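Local atomic coordinates of 2-hydroxyhepta-2,4-diene-1,7-dioate isomerase (Mycobacterium marinum, PDB entry 3QDF), a protein that binds zinc and probably catalyses isomerisation of 2-hydroxyhepta-2,4-diene-1,7-dioate, as a member of the fumarylacetoacetate hydrolase family. Residues Ala215-Ile220 and Asp230-Gly235. Numbering follows the deposited sequence.
Sequences AIVEWI and DLILTG
I216 meets both I232 and T234 through two different branches. With chi1 at -72°, CG1 sits beside the backbone N and CG2 is anti to it, facing I232. CG2 touches I232 CG2 at 3.6 Å, the two side chains sliding past each other in opposite directions. The CG1-CD1 arm of I216 branches toward T234. Its CD1 stops 3.6 Å from T234 CB, and the two side chains cross at about a right angle. V217 adds a looser touch: its CG2 is 4.0 Å from I232 CD1. One turn after I216, I220 reaches tip to tip toward I232, with CD1 3.6 Å from I232 CG2. I232 CG2 rests against both I216 CG2 and I220 CD1, which lie on the same side of it. I232 CD1 lies near V217 and I220. The interface is buried and apolar, and no hydrogen bond crosses it. T234 meets I216 CD1 with CB and its methyl CG2; its hydroxyl hydrogen-bonds L124 O. G235 N hydrogen-bonds OE1 of E123, a zinc ligand, so the chain just after the strand lies beside the metal site. The 215-220 part of helix 213-223 packs on strand 231-233, the two directions 118° apart. That strand runs between 67-70, parallel to it, and 118-128, antiparallel. V70, V68 and I126 extend the packing under the helix.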
loop_
_atom_site.group_PDB
_atom_site.type_symbol
_atom_site.label_atom_id
_atom_site.label_comp_id
_atom_site.label_asym_id
_atom_site.label_seq_id
_atom_site.Cartn_x
_atom_site.Cartn_y
_atom_site.Cartn_z
ATOM N N ALA A 215 12.686 -9.329 8.341
ATOM C CA ALA A 215 12.484 -10.770 8.101
ATOM C C ALA A 215 11.697 -11.025 6.800
ATOM O O ALA A 215 11.964 -11.988 6.053
ATOM C CB ALA A 215 11.769 -11.415 9.297
ATOM N N ILE A 216 10.732 -10.161 6.536
ATOM C CA ILE A 216 9.918 -10.274 5.328
ATOM C C ILE A 216 10.782 -10.010 4.088
ATOM O O ILE A 216 10.773 -10.789 3.126
ATOM C CB ILE A 216 8.702 -9.306 5.363
ATOM C CG1 ILE A 216 7.653 -9.795 6.363
ATOM C CG2 ILE A 216 8.081 -9.165 3.965
ATOM C CD1 ILE A 216 6.569 -8.752 6.637
ATOM N N VAL A 217 11.549 -8.927 4.120
ATOM C CA VAL A 217 12.426 -8.628 2.988
ATOM C C VAL A 217 13.504 -9.694 2.802
ATOM O O VAL A 217 13.811 -10.063 1.680
ATOM C CB VAL A 217 13.059 -7.208 3.080
ATOM C CG1 VAL A 217 14.050 -6.965 1.926
ATOM C CG2 VAL A 217 11.947 -6.164 3.017
ATOM N N GLU A 218 14.081 -10.175 3.902
ATOM C CA GLU A 218 15.043 -11.258 3.834
ATOM C C GLU A 218 14.424 -12.481 3.161
ATOM O O GLU A 218 15.033 -13.057 2.242
ATOM C CB GLU A 218 15.554 -11.633 5.224
ATOM C CG GLU A 218 16.550 -12.783 5.203
ATOM C CD GLU A 218 17.088 -13.075 6.583
ATOM O OE1 GLU A 218 16.541 -13.961 7.239
ATOM O OE2 GLU A 218 18.027 -12.400 7.035
ATOM N N TRP A 219 13.233 -12.879 3.629
ATOM C CA TRP A 219 12.548 -14.043 3.084
ATOM C C TRP A 219 12.244 -13.900 1.587
ATOM O O TRP A 219 12.643 -14.746 0.776
ATOM C CB TRP A 219 11.262 -14.329 3.861
ATOM C CG TRP A 219 10.550 -15.537 3.390
ATOM C CD1 TRP A 219 9.518 -15.586 2.479
ATOM C CD2 TRP A 219 10.796 -16.889 3.804
ATOM N NE1 TRP A 219 9.111 -16.896 2.317
ATOM C CE2 TRP A 219 9.885 -17.709 3.112
ATOM C CE3 TRP A 219 11.702 -17.485 4.711
ATOM C CZ2 TRP A 219 9.848 -19.102 3.290
ATOM C CZ3 TRP A 219 11.675 -18.873 4.880
ATOM C CH2 TRP A 219 10.743 -19.664 4.182
ATOM N N ILE A 220 11.561 -12.824 1.223
ATOM C CA ILE A 220 11.181 -12.613 -0.184
ATOM C C ILE A 220 12.408 -12.470 -1.133
ATOM O O ILE A 220 12.410 -13.028 -2.243
ATOM C CB ILE A 220 10.227 -11.397 -0.331
ATOM C CG1 ILE A 220 8.912 -11.652 0.434
ATOM C CG2 ILE A 220 10.003 -11.037 -1.830
ATOM C CD1 ILE A 220 7.993 -10.394 0.577
ATOM N N ASP A 230 8.945 -1.958 -6.372
ATOM C CA ASP A 230 8.196 -3.137 -5.917
ATOM C C ASP A 230 7.514 -2.904 -4.574
ATOM O O ASP A 230 8.067 -2.282 -3.687
ATOM C CB ASP A 230 9.043 -4.413 -5.876
ATOM C CG ASP A 230 9.284 -5.007 -7.275
ATOM O OD1 ASP A 230 8.664 -4.538 -8.263
ATOM O OD2 ASP A 230 10.108 -5.946 -7.394
ATOM N N LEU A 231 6.290 -3.401 -4.447
ATOM C CA LEU A 231 5.538 -3.276 -3.223
ATOM C C LEU A 231 5.517 -4.590 -2.496
ATOM O O LEU A 231 5.408 -5.650 -3.121
ATOM C CB LEU A 231 4.108 -2.918 -3.572
ATOM C CG LEU A 231 3.825 -1.434 -3.696
ATOM C CD1 LEU A 231 2.593 -1.265 -4.615
ATOM C CD2 LEU A 231 3.570 -0.890 -2.266
ATOM N N ILE A 232 5.640 -4.526 -1.172
ATOM C CA ILE A 232 5.446 -5.686 -0.336
ATOM C C ILE A 232 4.349 -5.386 0.693
ATOM O O ILE A 232 4.503 -4.481 1.530
ATOM C CB ILE A 232 6.740 -6.106 0.408
ATOM C CG1 ILE A 232 7.860 -6.488 -0.589
ATOM C CG2 ILE A 232 6.433 -7.278 1.353
ATOM C CD1 ILE A 232 9.238 -6.612 0.052
ATOM N N LEU A 233 3.249 -6.143 0.634
ATOM C CA LEU A 233 2.189 -6.051 1.655
ATOM C C LEU A 233 2.482 -7.025 2.789
ATOM O O LEU A 233 2.587 -8.240 2.563
ATOM C CB LEU A 233 0.819 -6.331 1.049
ATOM C CG LEU A 233 0.341 -5.533 -0.174
ATOM C CD1 LEU A 233 -1.153 -5.889 -0.433
ATOM C CD2 LEU A 233 0.542 -4.022 0.004
ATOM N N THR A 234 2.560 -6.507 4.007
ATOM C CA THR A 234 3.139 -7.249 5.130
ATOM C C THR A 234 2.143 -8.014 6.015
ATOM O O THR A 234 2.515 -8.523 7.083
ATOM C CB THR A 234 3.997 -6.339 5.999
ATOM O OG1 THR A 234 3.166 -5.377 6.659
ATOM C CG2 THR A 234 5.054 -5.608 5.142
ATOM N N GLY A 235 0.893 -8.111 5.560
ATOM C CA GLY A 235 -0.124 -8.912 6.261
ATOM C C GLY A 235 -1.094 -7.988 6.966
ATOM O O GLY A 235 -0.818 -6.799 7.124
#